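Local structure of uncharacterized esterase YxiM (Bacillus subtilis, 2O14) at residues V67-Y72 with L134-G139; G73-N78 with E106-V111; H247-A252 with R295-S300. The protein is an uncharacterized member of the GDSL lipolytic enzyme family and probably acts as an esterase, hydrolysing ester bonds in a substrate not yet identified. All blocks are in the same frame, centred on the assembly; numbering follows the deposited sequence.

Contact 1 of 3, residues V67-Y72 with L134-G139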
ATOM      1  N   VAL A  67      -3.553 -21.330   7.194  1.00 16.29           N
ATOM      2  CA  VAL A  67      -2.589 -22.109   6.430  1.00 16.71           C
ATOM      3  C   VAL A  67      -1.376 -21.200   6.345  1.00 17.84           C
ATOM      4  O   VAL A  67      -1.516 -19.973   6.320  1.00 18.02           O
ATOM      5  CB  VAL A  67      -3.064 -22.417   4.987  1.00 15.82           C
ATOM      6  CG1 VAL A  67      -4.107 -23.532   4.998  1.00 16.79           C
ATOM      7  CG2 VAL A  67      -3.622 -21.161   4.347  1.00 11.78           C
ATOM      8  N   GLU A  68      -0.190 -21.791   6.325  1.00 14.96           N
ATOM      9  CA  GLU A  68       1.037 -21.013   6.225  1.00 15.99           C
ATOM     10  C   GLU A  68       1.733 -21.285   4.895  1.00 15.44           C
ATOM     11  O   GLU A  68       1.884 -22.438   4.488  1.00 15.57           O
ATOM     12  CB  GLU A  68       1.989 -21.365   7.363  1.00 17.12           C
ATOM     13  CG  GLU A  68       3.250 -20.538   7.350  1.00 19.04           C
ATOM     14  CD  GLU A  68       4.160 -20.851   8.510  1.00 23.78           C
ATOM     15  OE1 GLU A  68       3.706 -21.530   9.458  1.00 23.71           O
ATOM     16  OE2 GLU A  68       5.326 -20.406   8.476  1.00 24.32           O
ATOM     17  N   PHE A  69       2.137 -20.224   4.212  1.00 17.54           N
ATOM     18  CA  PHE A  69       2.838 -20.380   2.945  1.00 17.68           C
ATOM     19  C   PHE A  69       4.318 -20.551   3.269  1.00 18.17           C
ATOM     20  O   PHE A  69       4.973 -19.612   3.730  1.00 17.95           O
ATOM     21  CB  PHE A  69       2.617 -19.148   2.073  1.00 15.13           C
ATOM     22  CG  PHE A  69       1.202 -19.000   1.584  1.00 15.32           C
ATOM     23  CD1 PHE A  69       0.857 -19.365   0.288  1.00 14.20           C
ATOM     24  CD2 PHE A  69       0.209 -18.500   2.426  1.00 14.15           C
ATOM     25  CE1 PHE A  69      -0.459 -19.230  -0.169  1.00 12.77           C
ATOM     26  CE2 PHE A  69      -1.109 -18.362   1.978  1.00 11.92           C
ATOM     27  CZ  PHE A  69      -1.439 -18.727   0.682  1.00 11.48           C
ATOM     28  N   LEU A  70       4.829 -21.759   3.038  1.00 16.11           N
ATOM     29  CA  LEU A  70       6.226 -22.084   3.307  1.00 19.70           C
ATOM     30  C   LEU A  70       7.142 -21.600   2.182  1.00 20.46           C
ATOM     31  O   LEU A  70       8.326 -21.340   2.392  1.00 21.59           O
ATOM     32  CB  LEU A  70       6.376 -23.592   3.506  1.00 19.60           C
ATOM     33  CG  LEU A  70       5.538 -24.160   4.654  1.00 21.65           C
ATOM     34  CD1 LEU A  70       5.781 -25.660   4.777  1.00 22.20           C
ATOM     35  CD2 LEU A  70       5.899 -23.453   5.947  1.00 21.41           C
ATOM     36  N   ALA A  71       6.585 -21.504   0.984  1.00 21.71           N
ATOM     37  CA  ALA A  71       7.309 -21.001  -0.169  1.00 18.81           C
ATOM     38  C   ALA A  71       6.541 -19.729  -0.500  1.00 19.15           C
ATOM     39  O   ALA A  71       5.313 -19.708  -0.414  1.00 20.22           O
ATOM     40  CB  ALA A  71       7.231 -21.992  -1.317  1.00 18.51           C
ATOM     41  N   TYR A  72       7.247 -18.656  -0.841  1.00 17.27           N
ATOM     42  CA  TYR A  72       6.573 -17.405  -1.161  1.00 17.47           C
ATOM     43  C   TYR A  72       7.304 -16.600  -2.229  1.00 16.41           C
ATOM     44  O   TYR A  72       8.204 -17.110  -2.891  1.00 16.61           O
ATOM     45  CB  TYR A  72       6.391 -16.566   0.110  1.00 23.66           C
ATOM     46  CG  TYR A  72       7.651 -16.443   0.922  1.00 26.11           C
ATOM     47  CD1 TYR A  72       8.003 -17.420   1.848  1.00 27.16           C
ATOM     48  CD2 TYR A  72       8.525 -15.384   0.715  1.00 27.51           C
ATOM     49  CE1 TYR A  72       9.202 -17.344   2.545  1.00 29.84           C
ATOM     50  CE2 TYR A  72       9.723 -15.298   1.401  1.00 31.11           C
ATOM     51  CZ  TYR A  72      10.056 -16.280   2.311  1.00 32.05           C
ATOM     52  OH  TYR A  72      11.261 -16.203   2.962  1.00 37.26           O
ATOM     53  N   LEU A 134      -3.515 -16.446  -5.506  1.00 16.40           N
ATOM     54  CA  LEU A 134      -3.063 -15.596  -4.413  1.00 16.20           C
ATOM     55  C   LEU A 134      -2.200 -16.298  -3.366  1.00 16.76           C
ATOM     56  O   LEU A 134      -2.277 -17.513  -3.186  1.00 15.49           O
ATOM     57  CB  LEU A 134      -4.312 -14.987  -3.751  1.00 17.36           C
ATOM     58  CG  LEU A 134      -4.256 -14.119  -2.492  1.00 19.23           C
ATOM     59  CD1 LEU A 134      -5.572 -13.366  -2.345  1.00 16.27           C
ATOM     60  CD2 LEU A 134      -3.994 -14.990  -1.266  1.00 17.45           C
ATOM     61  N   LEU A 135      -1.355 -15.522  -2.694  1.00 18.96           N
ATOM     62  CA  LEU A 135      -0.518 -16.052  -1.623  1.00 18.71           C
ATOM     63  C   LEU A 135      -0.184 -14.907  -0.682  1.00 18.69           C
ATOM     64  O   LEU A 135      -0.348 -13.734  -1.032  1.00 18.51           O
ATOM     65  CB  LEU A 135       0.786 -16.667  -2.155  1.00 22.43           C
ATOM     66  CG  LEU A 135       1.931 -15.760  -2.638  1.00 24.17           C
ATOM     67  CD1 LEU A 135       3.258 -16.476  -2.436  1.00 25.88           C
ATOM     68  CD2 LEU A 135       1.740 -15.378  -4.105  1.00 24.04           C
ATOM     69  N   VAL A 136       0.247 -15.255   0.524  1.00 18.34           N
ATOM     70  CA  VAL A 136       0.654 -14.262   1.507  1.00 19.12           C
ATOM     71  C   VAL A 136       2.158 -14.378   1.365  1.00 18.91           C
ATOM     72  O   VAL A 136       2.686 -15.488   1.289  1.00 18.02           O
ATOM     73  CB  VAL A 136       0.194 -14.651   2.924  1.00 17.23           C
ATOM     74  CG1 VAL A 136       0.662 -13.608   3.939  1.00 12.78           C
ATOM     75  CG2 VAL A 136      -1.323 -14.759   2.946  1.00 16.16           C
ATOM     76  N   THR A 137       2.853 -13.252   1.320  1.00 17.80           N
ATOM     77  CA  THR A 137       4.284 -13.312   1.096  1.00 17.83           C
ATOM     78  C   THR A 137       5.140 -12.333   1.882  1.00 20.62           C
ATOM     79  O   THR A 137       4.652 -11.494   2.648  1.00 18.93           O
ATOM     80  CB  THR A 137       4.582 -13.114  -0.406  1.00 16.65           C
ATOM     81  OG1 THR A 137       5.969 -13.361  -0.671  1.00 16.66           O
ATOM     82  CG2 THR A 137       4.229 -11.695  -0.818  1.00 13.68           C
ATOM     83  N   GLU A 138       6.436 -12.437   1.634  1.00 23.91           N
ATOM     84  CA  GLU A 138       7.424 -11.628   2.305  1.00 27.50           C
ATOM     85  C   GLU A 138       7.112 -10.173   2.514  1.00 29.24           C
ATOM     86  O   GLU A 138       6.920  -9.385   1.580  1.00 27.35           O
ATOM     87  CB  GLU A 138       8.779 -11.745   1.616  1.00 40.17           C
ATOM     88  CG  GLU A 138       9.937 -11.684   2.595  1.00 44.30           C
ATOM     89  CD  GLU A 138      11.271 -11.974   1.942  1.00 46.64           C
ATOM     90  OE1 GLU A 138      11.740 -11.124   1.156  1.00 47.66           O
ATOM     91  OE2 GLU A 138      11.843 -13.055   2.205  1.00 48.46           O
ATOM     92  N   GLY A 139       7.034  -9.869   3.799  1.00 36.50           N
ATOM     93  CA  GLY A 139       6.838  -8.539   4.294  1.00 34.27           C
ATOM     94  C   GLY A 139       8.126  -8.601   5.087  1.00 34.46           C
ATOM     95  O   GLY A 139       9.182  -8.211   4.594  1.00 36.45           O
TER
HETATM   96  O   HOH W   1      11.724 -14.903   4.979  1.00 39.80           O

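Contact 2 of 3, residues G73-N78 with E106-V111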
ATOM      1  N   GLY A  73       6.914 -15.335  -2.375  1.00 19.51           N
ATOM      2  CA  GLY A  73       7.492 -14.470  -3.392  1.00 19.03           C
ATOM      3  C   GLY A  73       6.398 -14.232  -4.425  1.00 18.94           C
ATOM      4  O   GLY A  73       5.628 -15.148  -4.722  1.00 17.78           O
ATOM      5  N   THR A  74       6.323 -13.026  -4.980  1.00 15.46           N
ATOM      6  CA  THR A  74       5.275 -12.696  -5.946  1.00 16.20           C
ATOM      7  C   THR A  74       5.154 -13.618  -7.161  1.00 16.72           C
ATOM      8  O   THR A  74       4.089 -13.708  -7.765  1.00 17.24           O
ATOM      9  CB  THR A  74       5.416 -11.234  -6.447  1.00 20.65           C
ATOM     10  OG1 THR A  74       6.629 -11.089  -7.196  1.00 21.14           O
ATOM     11  CG2 THR A  74       5.435 -10.265  -5.258  1.00 15.51           C
ATOM     12  N   LYS A  75       6.235 -14.302  -7.521  1.00 18.22           N
ATOM     13  CA  LYS A  75       6.209 -15.207  -8.671  1.00 20.09           C
ATOM     14  C   LYS A  75       6.100 -16.669  -8.255  1.00 18.09           C
ATOM     15  O   LYS A  75       6.109 -17.565  -9.094  1.00 17.89           O
ATOM     16  CB  LYS A  75       7.467 -15.016  -9.520  1.00 23.83           C
ATOM     17  CG  LYS A  75       7.284 -14.083 -10.709  1.00 27.24           C
ATOM     18  CD  LYS A  75       6.719 -12.736 -10.309  1.00 26.33           C
ATOM     19  CE  LYS A  75       6.563 -11.849 -11.529  1.00 25.25           C
ATOM     20  NZ  LYS A  75       6.053 -10.509 -11.191  1.00 24.07           N
ATOM     21  N   SER A  76       5.992 -16.912  -6.958  1.00 16.80           N
ATOM     22  CA  SER A  76       5.893 -18.282  -6.473  1.00 17.45           C
ATOM     23  C   SER A  76       4.648 -18.989  -7.005  1.00 16.85           C
ATOM     24  O   SER A  76       3.604 -18.367  -7.210  1.00 16.34           O
ATOM     25  CB  SER A  76       5.870 -18.294  -4.945  1.00 14.13           C
ATOM     26  OG  SER A  76       5.777 -19.618  -4.461  1.00 15.21           O
ATOM     27  N   ASN A  77       4.772 -20.289  -7.236  1.00 16.73           N
ATOM     28  CA  ASN A  77       3.658 -21.091  -7.718  1.00 19.00           C
ATOM     29  C   ASN A  77       2.888 -21.624  -6.526  1.00 17.96           C
ATOM     30  O   ASN A  77       1.860 -22.282  -6.691  1.00 17.60           O
ATOM     31  CB  ASN A  77       4.161 -22.266  -8.563  1.00 38.93           C
ATOM     32  CG  ASN A  77       4.484 -21.859  -9.984  1.00 44.44           C
ATOM     33  OD1 ASN A  77       5.306 -22.487 -10.651  1.00 46.71           O
ATOM     34  ND2 ASN A  77       3.825 -20.804 -10.462  1.00 46.14           N
ATOM     35  N   ASN A  78       3.398 -21.341  -5.328  1.00 16.84           N
ATOM     36  CA  ASN A  78       2.762 -21.782  -4.091  1.00 16.69           C
ATOM     37  C   ASN A  78       1.541 -20.911  -3.793  1.00 15.71           C
ATOM     38  O   ASN A  78       1.501 -20.214  -2.778  1.00 16.26           O
ATOM     39  CB  ASN A  78       3.745 -21.680  -2.919  1.00 15.83           C
ATOM     40  CG  ASN A  78       3.234 -22.386  -1.670  1.00 18.19           C
ATOM     41  OD1 ASN A  78       3.568 -22.009  -0.543  1.00 20.20           O
ATOM     42  ND2 ASN A  78       2.437 -23.427  -1.865  1.00 13.04           N
ATOM     43  N   GLU A 106      -1.833 -12.754  -8.954  1.00 18.74           N
ATOM     44  CA  GLU A 106      -1.558 -12.551 -10.368  1.00 20.32           C
ATOM     45  C   GLU A 106      -0.112 -12.113 -10.615  1.00 20.31           C
ATOM     46  O   GLU A 106       0.160 -11.322 -11.518  1.00 20.92           O
ATOM     47  CB  GLU A 106      -2.524 -11.519 -10.950  1.00 26.39           C
ATOM     48  CG  GLU A 106      -3.992 -11.893 -10.771  1.00 33.03           C
ATOM     49  CD  GLU A 106      -4.295 -13.316 -11.231  1.00 35.99           C
ATOM     50  OE1 GLU A 106      -4.440 -14.204 -10.361  1.00 35.02           O
ATOM     51  OE2 GLU A 106      -4.377 -13.546 -12.463  1.00 37.51           O
ATOM     52  N   GLY A 107       0.804 -12.620  -9.790  1.00 20.12           N
ATOM     53  CA  GLY A 107       2.216 -12.308  -9.945  1.00 19.82           C
ATOM     54  C   GLY A 107       2.757 -10.992  -9.411  1.00 18.63           C
ATOM     55  O   GLY A 107       3.934 -10.686  -9.631  1.00 18.41           O
ATOM     56  N   VAL A 108       1.937 -10.215  -8.710  1.00 20.37           N
ATOM     57  CA  VAL A 108       2.396  -8.932  -8.171  1.00 19.95           C
ATOM     58  C   VAL A 108       1.801  -8.608  -6.804  1.00 21.50           C
ATOM     59  O   VAL A 108       0.804  -9.205  -6.394  1.00 23.40           O
ATOM     60  CB  VAL A 108       2.050  -7.756  -9.119  1.00 12.89           C
ATOM     61  CG1 VAL A 108       2.706  -7.965 -10.474  1.00 13.89           C
ATOM     62  CG2 VAL A 108       0.542  -7.634  -9.276  1.00 11.67           C
ATOM     63  N   PHE A 109       2.416  -7.661  -6.099  1.00 16.65           N
ATOM     64  CA  PHE A 109       1.911  -7.251  -4.795  1.00 18.68           C
ATOM     65  C   PHE A 109       0.528  -6.622  -4.940  1.00 18.22           C
ATOM     66  O   PHE A 109       0.261  -5.921  -5.921  1.00 18.71           O
ATOM     67  CB  PHE A 109       2.847  -6.224  -4.158  1.00 16.11           C
ATOM     68  CG  PHE A 109       4.102  -6.813  -3.589  1.00 16.05           C
ATOM     69  CD1 PHE A 109       4.041  -7.803  -2.614  1.00 14.44           C
ATOM     70  CD2 PHE A 109       5.348  -6.343  -3.985  1.00 17.72           C
ATOM     71  CE1 PHE A 109       5.202  -8.316  -2.034  1.00 17.50           C
ATOM     72  CE2 PHE A 109       6.520  -6.849  -3.413  1.00 20.78           C
ATOM     73  CZ  PHE A 109       6.445  -7.838  -2.432  1.00 17.49           C
ATOM     74  N   GLN A 110      -0.345  -6.872  -3.968  1.00 17.22           N
ATOM     75  CA  GLN A 110      -1.689  -6.299  -3.970  1.00 16.47           C
ATOM     76  C   GLN A 110      -1.880  -5.470  -2.692  1.00 17.16           C
ATOM     77  O   GLN A 110      -2.475  -4.391  -2.729  1.00 19.61           O
ATOM     78  CB  GLN A 110      -2.749  -7.398  -4.030  1.00 15.91           C
ATOM     79  CG  GLN A 110      -2.707  -8.294  -5.271  1.00 16.36           C
ATOM     80  CD  GLN A 110      -3.127  -7.580  -6.544  1.00 13.70           C
ATOM     81  OE1 GLN A 110      -3.945  -6.663  -6.514  1.00 15.16           O
ATOM     82  NE2 GLN A 110      -2.590  -8.021  -7.675  1.00 16.15           N
ATOM     83  N   VAL A 111      -1.391  -5.982  -1.563  1.00 14.95           N
ATOM     84  CA  VAL A 111      -1.491  -5.270  -0.286  1.00 16.34           C
ATOM     85  C   VAL A 111      -0.102  -5.266   0.353  1.00 17.44           C
ATOM     86  O   VAL A 111       0.548  -6.308   0.427  1.00 18.53           O
ATOM     87  CB  VAL A 111      -2.491  -5.948   0.696  1.00 17.20           C
ATOM     88  CG1 VAL A 111      -2.681  -5.068   1.929  1.00 15.66           C
ATOM     89  CG2 VAL A 111      -3.836  -6.182   0.011  1.00 17.19           C
TER

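Contact 3 of 3, residues H247-A252 with R295-S300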
ATOM      1  N   HIS A 247      22.353   3.768   1.924  1.00 20.96           N
ATOM      2  CA  HIS A 247      21.783   3.314   0.657  1.00 22.05           C
ATOM      3  C   HIS A 247      22.680   3.709  -0.509  1.00 21.58           C
ATOM      4  O   HIS A 247      22.523   3.209  -1.623  1.00 22.20           O
ATOM      5  CB  HIS A 247      20.390   3.920   0.438  1.00 25.36           C
ATOM      6  CG  HIS A 247      19.415   3.610   1.531  1.00 29.15           C
ATOM      7  ND1 HIS A 247      19.048   2.322   1.860  1.00 30.13           N
ATOM      8  CD2 HIS A 247      18.732   4.421   2.373  1.00 30.41           C
ATOM      9  CE1 HIS A 247      18.182   2.354   2.858  1.00 29.09           C
ATOM     10  NE2 HIS A 247      17.973   3.616   3.187  1.00 30.71           N
ATOM     11  N   LYS A 248      23.615   4.617  -0.246  1.00 21.64           N
ATOM     12  CA  LYS A 248      24.540   5.093  -1.266  1.00 21.33           C
ATOM     13  C   LYS A 248      23.780   5.512  -2.522  1.00 19.90           C
ATOM     14  O   LYS A 248      24.141   5.144  -3.635  1.00 17.05           O
ATOM     15  CB  LYS A 248      25.562   3.996  -1.589  1.00 30.46           C
ATOM     16  CG  LYS A 248      26.316   3.515  -0.347  1.00 34.06           C
ATOM     17  CD  LYS A 248      27.182   2.294  -0.618  1.00 37.41           C
ATOM     18  CE  LYS A 248      28.460   2.660  -1.347  1.00 41.44           C
ATOM     19  NZ  LYS A 248      29.299   3.597  -0.546  1.00 45.96           N
ATOM     20  N   GLU A 249      22.707   6.274  -2.324  1.00 22.93           N
ATOM     21  CA  GLU A 249      21.895   6.754  -3.436  1.00 23.32           C
ATOM     22  C   GLU A 249      21.993   8.272  -3.496  1.00 23.89           C
ATOM     23  O   GLU A 249      21.280   8.975  -2.777  1.00 22.13           O
ATOM     24  CB  GLU A 249      20.433   6.335  -3.258  1.00 22.95           C
ATOM     25  CG  GLU A 249      19.521   6.867  -4.353  1.00 26.26           C
ATOM     26  CD  GLU A 249      18.048   6.661  -4.053  1.00 26.48           C
ATOM     27  OE1 GLU A 249      17.504   5.586  -4.386  1.00 27.73           O
ATOM     28  OE2 GLU A 249      17.437   7.576  -3.470  1.00 24.55           O
ATOM     29  N   SER A 250      22.883   8.769  -4.352  1.00 27.34           N
ATOM     30  CA  SER A 250      23.100  10.202  -4.498  1.00 28.80           C
ATOM     31  C   SER A 250      21.835  10.893  -4.970  1.00 29.66           C
ATOM     32  O   SER A 250      20.890  10.241  -5.428  1.00 28.08           O
ATOM     33  CB  SER A 250      24.214  10.477  -5.508  1.00 29.45           C
ATOM     34  OG  SER A 250      23.764  10.226  -6.831  1.00 30.97           O
ATOM     35  N   GLU A 251      21.817  12.217  -4.859  1.00 26.71           N
ATOM     36  CA  GLU A 251      20.658  12.974  -5.301  1.00 27.81           C
ATOM     37  C   GLU A 251      20.516  12.751  -6.800  1.00 26.16           C
ATOM     38  O   GLU A 251      19.410  12.668  -7.329  1.00 24.74           O
ATOM     39  CB  GLU A 251      20.838  14.467  -5.001  1.00 35.04           C
ATOM     40  CG  GLU A 251      19.551  15.263  -5.174  1.00 36.97           C
ATOM     41  CD  GLU A 251      19.657  16.687  -4.666  1.00 39.31           C
ATOM     42  OE1 GLU A 251      20.477  16.941  -3.754  1.00 40.48           O
ATOM     43  OE2 GLU A 251      18.903  17.548  -5.165  1.00 38.68           O
ATOM     44  N   ALA A 252      21.651  12.640  -7.480  1.00 30.27           N
ATOM     45  CA  ALA A 252      21.648  12.410  -8.917  1.00 30.48           C
ATOM     46  C   ALA A 252      20.967  11.078  -9.240  1.00 29.17           C
ATOM     47  O   ALA A 252      20.109  11.015 -10.122  1.00 28.96           O
ATOM     48  CB  ALA A 252      23.076  12.415  -9.451  1.00 33.57           C
ATOM     49  N   ARG A 295      15.324  19.678   2.897  1.00 29.49           N
ATOM     50  CA  ARG A 295      15.341  18.274   3.294  1.00 29.42           C
ATOM     51  C   ARG A 295      14.831  17.307   2.232  1.00 29.22           C
ATOM     52  O   ARG A 295      14.122  17.691   1.300  1.00 28.37           O
ATOM     53  CB  ARG A 295      14.499  18.060   4.556  1.00 27.53           C
ATOM     54  CG  ARG A 295      15.109  18.539   5.858  1.00 27.18           C
ATOM     55  CD  ARG A 295      14.248  18.044   7.006  1.00 27.14           C
ATOM     56  NE  ARG A 295      14.748  18.428   8.322  1.00 27.15           N
ATOM     57  CZ  ARG A 295      15.819  17.907   8.910  1.00 28.63           C
ATOM     58  NH1 ARG A 295      16.532  16.964   8.304  1.00 27.05           N
ATOM     59  NH2 ARG A 295      16.169  18.326  10.122  1.00 29.08           N
ATOM     60  N   TRP A 296      15.216  16.044   2.394  1.00 26.09           N
ATOM     61  CA  TRP A 296      14.775  14.958   1.532  1.00 24.76           C
ATOM     62  C   TRP A 296      14.873  15.178   0.017  1.00 24.78           C
ATOM     63  O   TRP A 296      13.937  14.843  -0.710  1.00 24.41           O
ATOM     64  CB  TRP A 296      13.325  14.632   1.891  1.00 25.86           C
ATOM     65  CG  TRP A 296      12.981  14.833   3.355  1.00 25.06           C
ATOM     66  CD1 TRP A 296      11.843  15.400   3.854  1.00 26.70           C
ATOM     67  CD2 TRP A 296      13.740  14.396   4.497  1.00 25.50           C
ATOM     68  NE1 TRP A 296      11.839  15.339   5.230  1.00 25.79           N
ATOM     69  CE2 TRP A 296      12.990  14.728   5.650  1.00 25.98           C
ATOM     70  CE3 TRP A 296      14.976  13.754   4.656  1.00 24.06           C
ATOM     71  CZ2 TRP A 296      13.438  14.439   6.947  1.00 26.66           C
ATOM     72  CZ3 TRP A 296      15.422  13.463   5.947  1.00 25.62           C
ATOM     73  CH2 TRP A 296      14.652  13.806   7.075  1.00 26.48           C
ATOM     74  N   TYR A 297      15.992  15.721  -0.461  1.00 23.35           N
ATOM     75  CA  TYR A 297      16.184  15.976  -1.896  1.00 23.45           C
ATOM     76  C   TYR A 297      15.053  16.776  -2.553  1.00 22.60           C
ATOM     77  O   TYR A 297      14.786  16.613  -3.746  1.00 22.49           O
ATOM     78  CB  TYR A 297      16.345  14.664  -2.679  1.00 23.55           C
ATOM     79  CG  TYR A 297      17.581  13.851  -2.353  1.00 26.93           C
ATOM     80  CD1 TYR A 297      18.760  14.462  -1.926  1.00 25.66           C
ATOM     81  CD2 TYR A 297      17.580  12.465  -2.515  1.00 24.16           C
ATOM     82  CE1 TYR A 297      19.906  13.709  -1.670  1.00 26.23           C
ATOM     83  CE2 TYR A 297      18.719  11.706  -2.267  1.00 25.86           C
ATOM     84  CZ  TYR A 297      19.878  12.331  -1.843  1.00 26.74           C
ATOM     85  OH  TYR A 297      21.003  11.573  -1.591  1.00 28.39           O
ATOM     86  N   ARG A 298      14.396  17.638  -1.783  1.00 23.91           N
ATOM     87  CA  ARG A 298      13.299  18.455  -2.307  1.00 25.83           C
ATOM     88  C   ARG A 298      13.641  19.147  -3.620  1.00 26.33           C
ATOM     89  O   ARG A 298      12.807  19.230  -4.521  1.00 26.99           O
ATOM     90  CB  ARG A 298      12.880  19.507  -1.274  1.00 25.91           C
ATOM     91  CG  ARG A 298      11.849  20.509  -1.786  1.00 25.74           C
ATOM     92  CD  ARG A 298      11.136  21.217  -0.644  1.00 25.51           C
ATOM     93  NE  ARG A 298      10.216  22.245  -1.129  1.00 26.21           N
ATOM     94  CZ  ARG A 298      10.592  23.449  -1.545  1.00 25.84           C
ATOM     95  NH1 ARG A 298      11.873  23.789  -1.533  1.00 26.07           N
ATOM     96  NH2 ARG A 298       9.689  24.309  -1.987  1.00 25.46           N
ATOM     97  N   ALA A 299      14.867  19.645  -3.725  1.00 32.22           N
ATOM     98  CA  ALA A 299      15.307  20.345  -4.926  1.00 32.36           C
ATOM     99  C   ALA A 299      15.092  19.520  -6.201  1.00 32.24           C
ATOM    100  O   ALA A 299      14.612  20.039  -7.213  1.00 32.50           O
ATOM    101  CB  ALA A 299      16.782  20.729  -4.786  1.00 31.42           C
ATOM    102  N   SER A 300      15.445  18.239  -6.145  1.00 23.73           N
ATOM    103  CA  SER A 300      15.298  17.349  -7.294  1.00 23.48           C
ATOM    104  C   SER A 300      13.848  17.053  -7.625  1.00 21.99           C
ATOM    105  O   SER A 300      13.491  16.889  -8.793  1.00 21.52           O
ATOM    106  CB  SER A 300      16.034  16.029  -7.044  1.00 35.96           C
ATOM    107  OG  SER A 300      17.433  16.243  -6.989  1.00 40.65           O
TER

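Contact 1 of 3, residues V67-Y72 with L134-G139
Phe69 meets Leu135 and Val136 where strand 67-69 crosses strand 134-138 at 61°, the short axes 7.4 Å apart, and Tyr72, in the loop that follows, extends the contact along the second strand. The Phe69 ring lies with one face against the backbone of that strand: Val136 N sits 3.6 Å above the ring plane, over its centre. On one side of the ring CE1 meets Leu135 CB at 3.5 Å; on the other CE2 touches Val136 CG2 at 3.7 Å. Leu135 also sends CD1 to Tyr72, 3.7 Å from its CA.

Polar atoms of the second strand line the edge of Tyr72. With CG placed between the backbone N and the carbonyl carbon (chi1 49°), the ring swings along residues 137-138 and turns its edge to both side chains. Thr137 OG1 lies 3.3 Å from Tyr72 CB, although its hydrogen bond goes to Gly73 N. Glu138 OE2 comes within 3.2 Å of Tyr72 CE2, the carboxylate plane turned 55° from the ring.

The crossing joins the two sheets of the galactose-binding-like beta-sandwich: Phe69 also packs on Leu147 of its own sheet, and Val136 on Ala101 of the other. Its chemistry is thus graded, apolar between the sheets and polar at the Tyr72 and Glu138 end.

Contact 2 of 3, residues G73-N78 with E106-V111
Thr74 and Gly107 bring the two backbones together, their CA atoms 5.0 Å apart, where the type I turn from Gly73 to Ser76 packs against the turn that joins strands 100-105 and 108-115; here Thr74 O receives a CA-H...O contact from Gly107 CA at 3.2 Å. Gly107 adopts a positive phi, a conformation suited to glycine, and it leaves its carbonyl turned to the side chains of the 73-76 turn.

That carbonyl is taken by Lys75. Its chain bends at chi2 and then runs extended, carrying CD and CE past the oxygen before NZ donates a 2.6 Å hydrogen bond to Gly107 O. The bond meets the carbonyl at a C=O...N angle of 153°, with NZ tilted 18° from the carbonyl plane. The same oxygen lies 3.6 Å from Thr74 CB. NZ also forms a salt bridge with Glu222 of helix 220-225, and this second partner links the turn to the GDSL-family domain.

Both segments belong to the galactose-binding-like beta-sandwich: the turn lies in the loop between strands 65-69 and 80-83, and strand 108-115 is an outermost strand of the five-stranded antiparallel sheet, where Gln110 and Val111 form a classic beta bulge opposite Val103.

The apolar half of the contact is a CH-pi interaction. Thr74 CG2, anti to its own carbonyl carbon, stands over the centre of the Phe109 ring, 3.7 Å from the centroid and 8° off the normal. A serine in place of Phe109 would probably leave the Thr74 methyl without the aromatic face beneath it and open a gap beside Thr137 and Ala223, on which the phenylalanine also packs.

Contact 3 of 3, residues H247-A252 with R295-S300
Tyr297 lies with one face over Glu251, the two side chains running antiparallel alongside one another. Glu251 CA stands 3.7 Å from the ring centroid, 16° off the normal, a CH-pi contact over the face. The side chain then continues beneath the same ring, CG reaching 3.4 Å from Tyr297 CD1, and its carboxylate is inclined 29° to the ring plane. With CG anti to the backbone N (chi1 -168°) and the chain extended beyond, the acid is carried past the ring to Ser300. There Ser300 OG donates at 2.7 Å to Glu251 OE2, which accepts through its anti lone pair, the one away from the other carboxylate oxygen.

At the opposite end of the ring, Tyr297 OH donates to Glu249 O at 2.9 Å. The hydroxyl lies in the carbonyl plane, on a lone pair, and this bond fixes the far end of the ring.

Two helix starts meet here, in the GDSL-family domain. Ser250 is the N-cap of helix 251-266, its OG bound to Glu253 N, and Tyr297 holds the N-cap position of helix 298-307. Phe254 of the first helix touches both Tyr297 and Ser300, while Arg298 reaches from the second to Asp314, just after strand 311-313.

How the contacts relate
From the N terminus, strand 65-69 enters contact 1, and the chain runs on directly into the 73-78 turn of contact 2. Contact 2 closes first, at 106-111, and contact 1 closes later, at 134-139, so the smaller loop lies within the larger. The two centres are about 9 Å apart, and a probable hydrogen bond between Thr137 and Gly73 joins them. Contact 1 joins the two sheets of the galactose-binding-like domain, and contact 2 holds the 73-78 loop to edge strand 108-115. Contact 3 follows in series within the GDSL-family domain, bringing together the starts of helices 251-266 and 298-307; its centre lies about 34 Å from contact 1's and about 31 Å from contact 2's.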